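Local coordinates for fibronectin type III domain-containing protein (Simiduia agarivorans, PDB 6P2K), which probably hydrolyses the beta-1,4-glucan backbone of xyloglucan as a family 74 glycoside hydrolase, this chain holding the two-propeller part of a longer, probably secreted protein, at residues Gly14-Asp19 / Trp121-Asp126; Asn332-His337 / Thr352-Met357. One frame throughout, in Å; residues are numbered along the deposited sequence.

Contact 1 of 2, residues Gly14-Asp19 / Trp121-Asp126; sequences GGQVQD and WRDDDD. With ZN (zinc ion), chain Q.
Gln16 and Asp124 meet through a zinc ion, in a buried, metal-bridged contact between the residues leading into strand 17-22 and the loop that follows strand 114-119. The amide oxygen Gln16 OE1 lies 2.1 Å from zinc and the carboxylate oxygen Asp124 OD1 2.0 Å. They sit on opposite sides of the metal, and three waters around its waist complete a roughly trigonal-bipyramidal shell. An extended chain (chi1 -180°) carries the Gln16 amide out to the metal. Asp124 OD2, the other carboxylate oxygen, makes a salt bridge to Arg59. Seven four-stranded blades make up the first of the chain's two beta-propellers, and the contact spans blades 17-51 and 102-155, which are not neighbours in the ring. A type II' turn from Trp121 to Asp124 presents Arg122, whose NH2 forms a salt bridge with Asp19 OD2 at 3.2 Å, the two flat groups turned 56° apart. Gln18 O lies over one guanidinium face, 3.5 Å from Arg122 NH1. A leucine in place of Arg122 would probably leave the Asp19 carboxylate without this cationic mate and Phe61 O without the bond it accepts from NE. Strand 17-22 carries a classic beta bulge, Gln18 and Asp19 sitting opposite the single Ala33.

Contact 2 of 2, residues Asn332-His337 / Thr352-Met357; sequences NARFAH and TTNQTM
Asn332 and Asn354 pair by their side-chain amides where the lead-in to strand 336-338 runs past the loop joining strands 348-351 and 358-363, so this contact lies within a single propeller blade. The Asn332 side chain can be traced outward. Its CB lies 3.7 Å from Thr353 O, and CG then swings anti to the backbone N (chi1 160°), 4.0 Å from Asn354 ND2. At the tip, OD1 accepts from Asn354 ND2 at 2.8 Å, with the donor in the carbonyl plane and the two amides 32° apart. The other tip atom, ND2, turns to backbone oxygens beyond the contact, Asp288 O and, weakly, Ala285 O. The main chains join as well: Asn332 N donates to Thr353 O at 3.1 Å, and the same oxygen also accepts from Arg289 NH1.

Thr352 fills the apolar side of the contact. Its CG2 sits 3.4 Å from Phe335 CE2, meeting the ring obliquely, and 3.7 Å from Arg334 CG. Arg334 then runs on past Asn354, its CD beside the amide, before the guanidinium leaves the contact for Val17 O.

The loop is tied back on itself through the same threonine. Thr352 OG1 accepts from Asn354 N at 2.8 Å in an ST turn, and it donates to Thr356 O at 2.6 Å. One hydroxyl thus ties Thr352 to two later residues of the loop, while its methyl packs on the Phe335 ring.

The bonding chemistry supports this orientation of the Asn332 amide: ND2 faces Asp288 O, so a flipped amide would probably set oxygen against oxygen there, and N-H against N-H at Asn354.

Along the chain, contact 1 closes before contact 2 opens, yet their centres lie just 11 Å apart. Contact 1 reaches from the first blade of the propeller, 17-51, to the third, whereas contact 2 stays inside the seventh, 336-373. The first and seventh blades adjoin where the ring closes, and strand 17-22 packs against the 332-337 segment there. Arg334 is the main bridge: its NE lies 2.9 Å from Val17 O, a probable hydrogen bond, and its NH2 forms a 3.0 Å salt bridge with Asp123 OD1. The last blade is thus tied to the first and to the third-blade loop 121-126, linking the ring closure to the zinc site.

Contact 1 of 2, residues Gly14-Asp19 / Trp121-Asp126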
ATOM      1  N   GLY B  14     -23.184   6.530  31.681  1.00 21.66           N
ATOM      2  CA  GLY B  14     -22.426   5.296  31.685  1.00 21.87           C
ATOM      3  C   GLY B  14     -22.757   4.340  32.809  1.00 21.24           C
ATOM      4  O   GLY B  14     -22.149   3.264  32.879  1.00 21.59           O
ATOM      5  N   GLY B  15     -23.687   4.702  33.696  1.00 22.53           N
ATOM      6  CA  GLY B  15     -24.144   3.801  34.729  1.00 19.15           C
ATOM      7  C   GLY B  15     -25.659   3.739  34.734  1.00 23.32           C
ATOM      8  O   GLY B  15     -26.340   4.606  34.187  1.00 26.76           O
ATOM      9  N   GLN B  16     -26.178   2.689  35.368  1.00 26.01           N
ATOM     10  CA  GLN B  16     -27.616   2.443  35.381  1.00 30.97           C
ATOM     11  C   GLN B  16     -28.368   3.654  35.924  1.00 31.59           C
ATOM     12  O   GLN B  16     -28.058   4.162  37.005  1.00 34.64           O
ATOM     13  CB  GLN B  16     -27.928   1.200  36.216  1.00 38.69           C
ATOM     14  CG  GLN B  16     -29.405   0.842  36.293  1.00 47.37           C
ATOM     15  CD  GLN B  16     -29.651  -0.493  36.985  1.00 58.95           C
ATOM     16  OE1 GLN B  16     -29.822  -0.558  38.207  1.00 80.09           O
ATOM     17  NE2 GLN B  16     -29.672  -1.567  36.201  1.00 54.05           N
ATOM     18  N   VAL B  17     -29.348   4.122  35.158  1.00 25.98           N
ATOM     19  CA  VAL B  17     -30.115   5.316  35.493  1.00 24.73           C
ATOM     20  C   VAL B  17     -31.430   4.884  36.124  1.00 28.79           C
ATOM     21  O   VAL B  17     -32.121   4.002  35.597  1.00 32.67           O
ATOM     22  CB  VAL B  17     -30.357   6.189  34.250  1.00 26.07           C
ATOM     23  CG1 VAL B  17     -31.164   7.423  34.617  1.00 25.11           C
ATOM     24  CG2 VAL B  17     -29.034   6.585  33.616  1.00 20.28           C
ATOM     25  N   GLN B  18     -31.777   5.501  37.254  1.00 24.28           N
ATOM     26  CA  GLN B  18     -32.981   5.112  37.978  1.00 28.38           C
ATOM     27  C   GLN B  18     -34.225   5.819  37.459  1.00 27.94           C
ATOM     28  O   GLN B  18     -35.270   5.181  37.298  1.00 30.25           O
ATOM     29  CB  GLN B  18     -32.809   5.387  39.473  1.00 29.54           C
ATOM     30  CG  GLN B  18     -31.553   4.776  40.062  1.00 33.49           C
ATOM     31  CD  GLN B  18     -31.540   3.262  39.952  1.00 41.17           C
ATOM     32  OE1 GLN B  18     -32.368   2.577  40.553  1.00 42.19           O
ATOM     33  NE2 GLN B  18     -30.599   2.732  39.176  1.00 44.51           N
ATOM     34  N   ASP B  19     -34.134   7.119  37.180  1.00 22.57           N
ATOM     35  CA  ASP B  19     -35.302   7.876  36.753  1.00 23.32           C
ATOM     36  C   ASP B  19     -34.869   9.247  36.260  1.00 27.44           C
ATOM     37  O   ASP B  19     -33.793   9.743  36.602  1.00 26.28           O
ATOM     38  CB  ASP B  19     -36.316   8.024  37.892  1.00 29.44           C
ATOM     39  CG  ASP B  19     -37.730   8.199  37.389  1.00 36.31           C
ATOM     40  OD1 ASP B  19     -37.940   8.107  36.161  1.00 37.79           O
ATOM     41  OD2 ASP B  19     -38.631   8.426  38.220  1.00 38.81           O
ATOM     42  N   TRP B 121     -37.544   0.252  46.633  1.00 41.31           N
ATOM     43  CA  TRP B 121     -36.164   0.294  46.138  1.00 38.17           C
ATOM     44  C   TRP B 121     -36.044  -0.189  44.697  1.00 36.38           C
ATOM     45  O   TRP B 121     -34.960  -0.645  44.320  1.00 36.22           O
ATOM     46  CB  TRP B 121     -35.260  -0.542  47.045  1.00 41.84           C
ATOM     47  CG  TRP B 121     -35.728  -1.957  47.187  1.00 42.97           C
ATOM     48  CD1 TRP B 121     -35.361  -3.020  46.419  1.00 42.99           C
ATOM     49  CD2 TRP B 121     -36.664  -2.460  48.149  1.00 45.64           C
ATOM     50  NE1 TRP B 121     -36.002  -4.158  46.847  1.00 45.15           N
ATOM     51  CE2 TRP B 121     -36.809  -3.840  47.906  1.00 47.46           C
ATOM     52  CE3 TRP B 121     -37.390  -1.880  49.193  1.00 46.57           C
ATOM     53  CZ2 TRP B 121     -37.651  -4.648  48.670  1.00 48.93           C
ATOM     54  CZ3 TRP B 121     -38.223  -2.682  49.949  1.00 48.92           C
ATOM     55  CH2 TRP B 121     -38.346  -4.051  49.684  1.00 49.77           C
ATOM     56  N   ARG B 122     -37.103  -0.124  43.892  1.00 35.86           N
ATOM     57  CA  ARG B 122     -37.078  -0.478  42.463  1.00 35.30           C
ATOM     58  C   ARG B 122     -36.601  -1.923  42.334  1.00 35.60           C
ATOM     59  O   ARG B 122     -37.110  -2.796  43.056  1.00 36.45           O
ATOM     60  CB  ARG B 122     -36.246   0.556  41.716  1.00 34.87           C
ATOM     61  CG  ARG B 122     -36.795   1.958  41.813  1.00 33.26           C
ATOM     62  CD  ARG B 122     -36.191   2.872  40.760  1.00 34.22           C
ATOM     63  NE  ARG B 122     -36.892   4.150  40.721  1.00 36.24           N
ATOM     64  CZ  ARG B 122     -37.783   4.487  39.795  1.00 36.51           C
ATOM     65  NH1 ARG B 122     -38.077   3.646  38.812  1.00 32.43           N
ATOM     66  NH2 ARG B 122     -38.379   5.673  39.848  1.00 37.39           N
ATOM     67  N   ASP B 123     -35.653  -2.221  41.447  1.00 35.33           N
ATOM     68  CA  ASP B 123     -35.122  -3.563  41.257  1.00 39.05           C
ATOM     69  C   ASP B 123     -33.824  -3.795  42.019  1.00 41.91           C
ATOM     70  O   ASP B 123     -33.164  -4.816  41.803  1.00 43.65           O
ATOM     71  CB  ASP B 123     -34.901  -3.825  39.766  1.00 37.78           C
ATOM     72  CG  ASP B 123     -34.075  -2.735  39.099  1.00 40.15           C
ATOM     73  OD1 ASP B 123     -34.209  -1.556  39.497  1.00 41.64           O
ATOM     74  OD2 ASP B 123     -33.289  -3.054  38.182  1.00 39.13           O
ATOM     75  N   ASP B 124     -33.440  -2.874  42.903  1.00 43.21           N
ATOM     76  CA  ASP B 124     -32.182  -2.992  43.630  1.00 48.84           C
ATOM     77  C   ASP B 124     -32.321  -3.931  44.821  1.00 47.61           C
ATOM     78  O   ASP B 124     -31.991  -3.559  45.951  1.00 43.13           O
ATOM     79  CB  ASP B 124     -31.706  -1.616  44.101  1.00 58.65           C
ATOM     80  CG  ASP B 124     -30.633  -1.027  43.205  1.00 68.69           C
ATOM     81  OD1 ASP B 124     -30.364  -1.592  42.122  1.00 79.72           O
ATOM     82  OD2 ASP B 124     -30.052   0.008  43.591  1.00 72.93           O
ATOM     83  N   ASP B 125     -32.802  -5.154  44.580  1.00 45.49           N
ATOM     84  CA  ASP B 125     -33.013  -6.091  45.678  1.00 47.29           C
ATOM     85  C   ASP B 125     -31.699  -6.488  46.339  1.00 47.99           C
ATOM     86  O   ASP B 125     -31.684  -6.833  47.526  1.00 48.97           O
ATOM     87  CB  ASP B 125     -33.758  -7.330  45.178  1.00 49.00           C
ATOM     88  CG  ASP B 125     -35.245  -7.081  44.992  1.00 50.99           C
ATOM     89  OD1 ASP B 125     -35.980  -7.070  46.004  1.00 53.35           O
ATOM     90  OD2 ASP B 125     -35.679  -6.889  43.835  1.00 51.13           O
ATOM     91  N   ASP B 126     -30.592  -6.439  45.602  1.00 46.32           N
ATOM     92  CA  ASP B 126     -29.296  -6.784  46.169  1.00 50.83           C
ATOM     93  C   ASP B 126     -28.700  -5.665  47.015  1.00 47.79           C
ATOM     94  O   ASP B 126     -27.612  -5.844  47.571  1.00 49.37           O
ATOM     95  CB  ASP B 126     -28.319  -7.177  45.055  1.00 57.94           C
ATOM     96  CG  ASP B 126     -28.228  -6.133  43.955  1.00 66.70           C
ATOM     97  OD1 ASP B 126     -29.177  -5.331  43.804  1.00 69.30           O
ATOM     98  OD2 ASP B 126     -27.205  -6.118  43.236  1.00 68.52           O
TER
HETATM   99 ZN    ZN Q 802     -29.994  -1.159  40.169  0.76 69.04          ZN
HETATM  100  O   HOH W   1     -27.942  -0.702  40.214  1.00 70.30           O
HETATM  101  O   HOH W   2     -29.908  -3.158  39.529  1.00 68.17           O
HETATM  102  O   HOH W   3     -31.806  -0.253  40.750  1.00 65.66           O

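Contact 2 of 2, residues Asn332-His337 / Thr352-Met357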
ATOM      1  N   ASN B 332     -33.152  -0.708  26.605  1.00 21.74           N
ATOM      2  CA  ASN B 332     -33.831  -1.249  27.781  1.00 22.92           C
ATOM      3  C   ASN B 332     -34.431  -0.055  28.516  1.00 21.65           C
ATOM      4  O   ASN B 332     -33.744   0.629  29.278  1.00 20.66           O
ATOM      5  CB  ASN B 332     -32.882  -2.045  28.672  1.00 24.01           C
ATOM      6  CG  ASN B 332     -33.407  -2.192  30.097  1.00 26.28           C
ATOM      7  OD1 ASN B 332     -32.718  -1.862  31.062  1.00 26.97           O
ATOM      8  ND2 ASN B 332     -34.639  -2.671  30.226  1.00 23.68           N
ATOM      9  N   ALA B 333     -35.713   0.206  28.265  1.00 20.61           N
ATOM     10  CA  ALA B 333     -36.395   1.365  28.839  1.00 20.50           C
ATOM     11  C   ALA B 333     -36.845   1.019  30.256  1.00 23.75           C
ATOM     12  O   ALA B 333     -38.009   0.705  30.519  1.00 24.03           O
ATOM     13  CB  ALA B 333     -37.567   1.784  27.959  1.00 19.13           C
ATOM     14  N   ARG B 334     -35.891   1.088  31.191  1.00 20.02           N
ATOM     15  CA  ARG B 334     -36.170   0.760  32.584  1.00 20.90           C
ATOM     16  C   ARG B 334     -36.894   1.879  33.319  1.00 26.58           C
ATOM     17  O   ARG B 334     -37.230   1.712  34.496  1.00 29.71           O
ATOM     18  CB  ARG B 334     -34.879   0.390  33.325  1.00 20.16           C
ATOM     19  CG  ARG B 334     -33.698   1.308  33.070  1.00 18.58           C
ATOM     20  CD  ARG B 334     -32.552   0.998  34.023  1.00 20.84           C
ATOM     21  NE  ARG B 334     -32.906   1.243  35.421  1.00 26.98           N
ATOM     22  CZ  ARG B 334     -33.117   0.287  36.324  1.00 27.45           C
ATOM     23  NH1 ARG B 334     -33.018  -0.992  35.984  1.00 24.81           N
ATOM     24  NH2 ARG B 334     -33.429   0.611  37.570  1.00 27.40           N
ATOM     25  N   PHE B 335     -37.129   3.010  32.661  1.00 26.40           N
ATOM     26  CA  PHE B 335     -38.122   3.980  33.098  1.00 26.10           C
ATOM     27  C   PHE B 335     -38.605   4.721  31.864  1.00 27.36           C
ATOM     28  O   PHE B 335     -37.895   4.815  30.861  1.00 27.12           O
ATOM     29  CB  PHE B 335     -37.571   4.967  34.137  1.00 26.68           C
ATOM     30  CG  PHE B 335     -36.523   5.898  33.594  1.00 24.86           C
ATOM     31  CD1 PHE B 335     -36.879   7.062  32.930  1.00 25.65           C
ATOM     32  CD2 PHE B 335     -35.181   5.615  33.758  1.00 27.12           C
ATOM     33  CE1 PHE B 335     -35.920   7.912  32.425  1.00 24.45           C
ATOM     34  CE2 PHE B 335     -34.219   6.468  33.264  1.00 28.09           C
ATOM     35  CZ  PHE B 335     -34.589   7.614  32.592  1.00 24.11           C
ATOM     36  N   ALA B 336     -39.815   5.266  31.956  1.00 25.74           N
ATOM     37  CA  ALA B 336     -40.381   6.023  30.848  1.00 28.08           C
ATOM     38  C   ALA B 336     -41.539   6.855  31.369  1.00 29.29           C
ATOM     39  O   ALA B 336     -42.469   6.311  31.972  1.00 33.94           O
ATOM     40  CB  ALA B 336     -40.847   5.091  29.726  1.00 21.61           C
ATOM     41  N   HIS B 337     -41.489   8.161  31.128  1.00 28.21           N
ATOM     42  CA  HIS B 337     -42.502   9.079  31.624  1.00 30.14           C
ATOM     43  C   HIS B 337     -42.933  10.041  30.530  1.00 31.59           C
ATOM     44  O   HIS B 337     -42.105  10.528  29.753  1.00 33.22           O
ATOM     45  CB  HIS B 337     -41.990   9.878  32.824  1.00 26.31           C
ATOM     46  CG  HIS B 337     -41.613   9.028  33.994  1.00 31.55           C
ATOM     47  ND1 HIS B 337     -42.547   8.379  34.773  1.00 33.10           N
ATOM     48  CD2 HIS B 337     -40.405   8.721  34.520  1.00 30.70           C
ATOM     49  CE1 HIS B 337     -41.929   7.708  35.729  1.00 34.42           C
ATOM     50  NE2 HIS B 337     -40.628   7.897  35.596  1.00 33.56           N
ATOM     51  N   THR B 352     -34.715   5.906  28.572  1.00 17.21           N
ATOM     52  CA  THR B 352     -33.305   5.530  28.622  1.00 19.22           C
ATOM     53  C   THR B 352     -33.080   4.259  27.810  1.00 18.51           C
ATOM     54  O   THR B 352     -34.013   3.493  27.552  1.00 21.62           O
ATOM     55  CB  THR B 352     -32.846   5.304  30.067  1.00 20.87           C
ATOM     56  OG1 THR B 352     -31.470   4.897  30.084  1.00 20.81           O
ATOM     57  CG2 THR B 352     -33.692   4.223  30.723  1.00 17.12           C
ATOM     58  N   THR B 353     -31.824   4.039  27.413  1.00 15.39           N
ATOM     59  CA  THR B 353     -31.430   2.741  26.875  1.00 20.68           C
ATOM     60  C   THR B 353     -30.838   1.826  27.938  1.00 23.10           C
ATOM     61  O   THR B 353     -30.593   0.649  27.639  1.00 21.11           O
ATOM     62  CB  THR B 353     -30.423   2.886  25.719  1.00 18.25           C
ATOM     63  OG1 THR B 353     -29.204   3.483  26.190  1.00 15.16           O
ATOM     64  CG2 THR B 353     -31.014   3.709  24.578  1.00 14.72           C
ATOM     65  N   ASN B 354     -30.586   2.367  29.142  1.00 21.13           N
ATOM     66  CA  ASN B 354     -30.262   1.703  30.411  1.00 23.29           C
ATOM     67  C   ASN B 354     -29.315   2.581  31.222  1.00 20.22           C
ATOM     68  O   ASN B 354     -29.599   2.912  32.376  1.00 21.93           O
ATOM     69  CB  ASN B 354     -29.631   0.316  30.245  1.00 26.28           C
ATOM     70  CG  ASN B 354     -29.311  -0.336  31.583  1.00 30.47           C
ATOM     71  OD1 ASN B 354     -28.165  -0.334  32.029  1.00 33.34           O
ATOM     72  ND2 ASN B 354     -30.330  -0.883  32.237  1.00 31.70           N
ATOM     73  N   GLN B 355     -28.182   2.956  30.628  1.00 19.29           N
ATOM     74  CA  GLN B 355     -27.181   3.780  31.291  1.00 20.99           C
ATOM     75  C   GLN B 355     -27.238   5.236  30.851  1.00 20.46           C
ATOM     76  O   GLN B 355     -26.292   5.990  31.105  1.00 23.85           O
ATOM     77  CB  GLN B 355     -25.776   3.229  31.035  1.00 18.53           C
ATOM     78  CG  GLN B 355     -25.624   1.727  31.210  1.00 19.69           C
ATOM     79  CD  GLN B 355     -24.179   1.274  31.041  1.00 20.72           C
ATOM     80  OE1 GLN B 355     -23.623   0.603  31.911  1.00 21.92           O
ATOM     81  NE2 GLN B 355     -23.563   1.651  29.921  1.00 17.03           N
ATOM     82  N   THR B 356     -28.321   5.650  30.199  1.00 18.21           N
ATOM     83  CA  THR B 356     -28.346   6.903  29.459  1.00 19.37           C
ATOM     84  C   THR B 356     -29.607   7.691  29.801  1.00 21.43           C
ATOM     85  O   THR B 356     -30.432   7.271  30.618  1.00 21.94           O
ATOM     86  CB  THR B 356     -28.266   6.631  27.951  1.00 21.75           C
ATOM     87  OG1 THR B 356     -29.341   5.763  27.565  1.00 22.29           O
ATOM     88  CG2 THR B 356     -26.943   5.958  27.607  1.00 17.43           C
ATOM     89  N   MET B 357     -29.748   8.854  29.167  1.00 18.67           N
ATOM     90  CA  MET B 357     -30.946   9.675  29.272  1.00 21.01           C
ATOM     91  C   MET B 357     -31.355  10.104  27.873  1.00 21.69           C
ATOM     92  O   MET B 357     -30.529  10.624  27.114  1.00 17.66           O
ATOM     93  CB  MET B 357     -30.718  10.905  30.164  1.00 24.04           C
ATOM     94  CG  MET B 357     -30.268  10.581  31.582  1.00 26.70           C
ATOM     95  SD  MET B 357     -28.479  10.406  31.723  1.00 27.75           S
ATOM     96  CE  MET B 357     -27.963  12.118  31.600  1.00 24.49           C
TER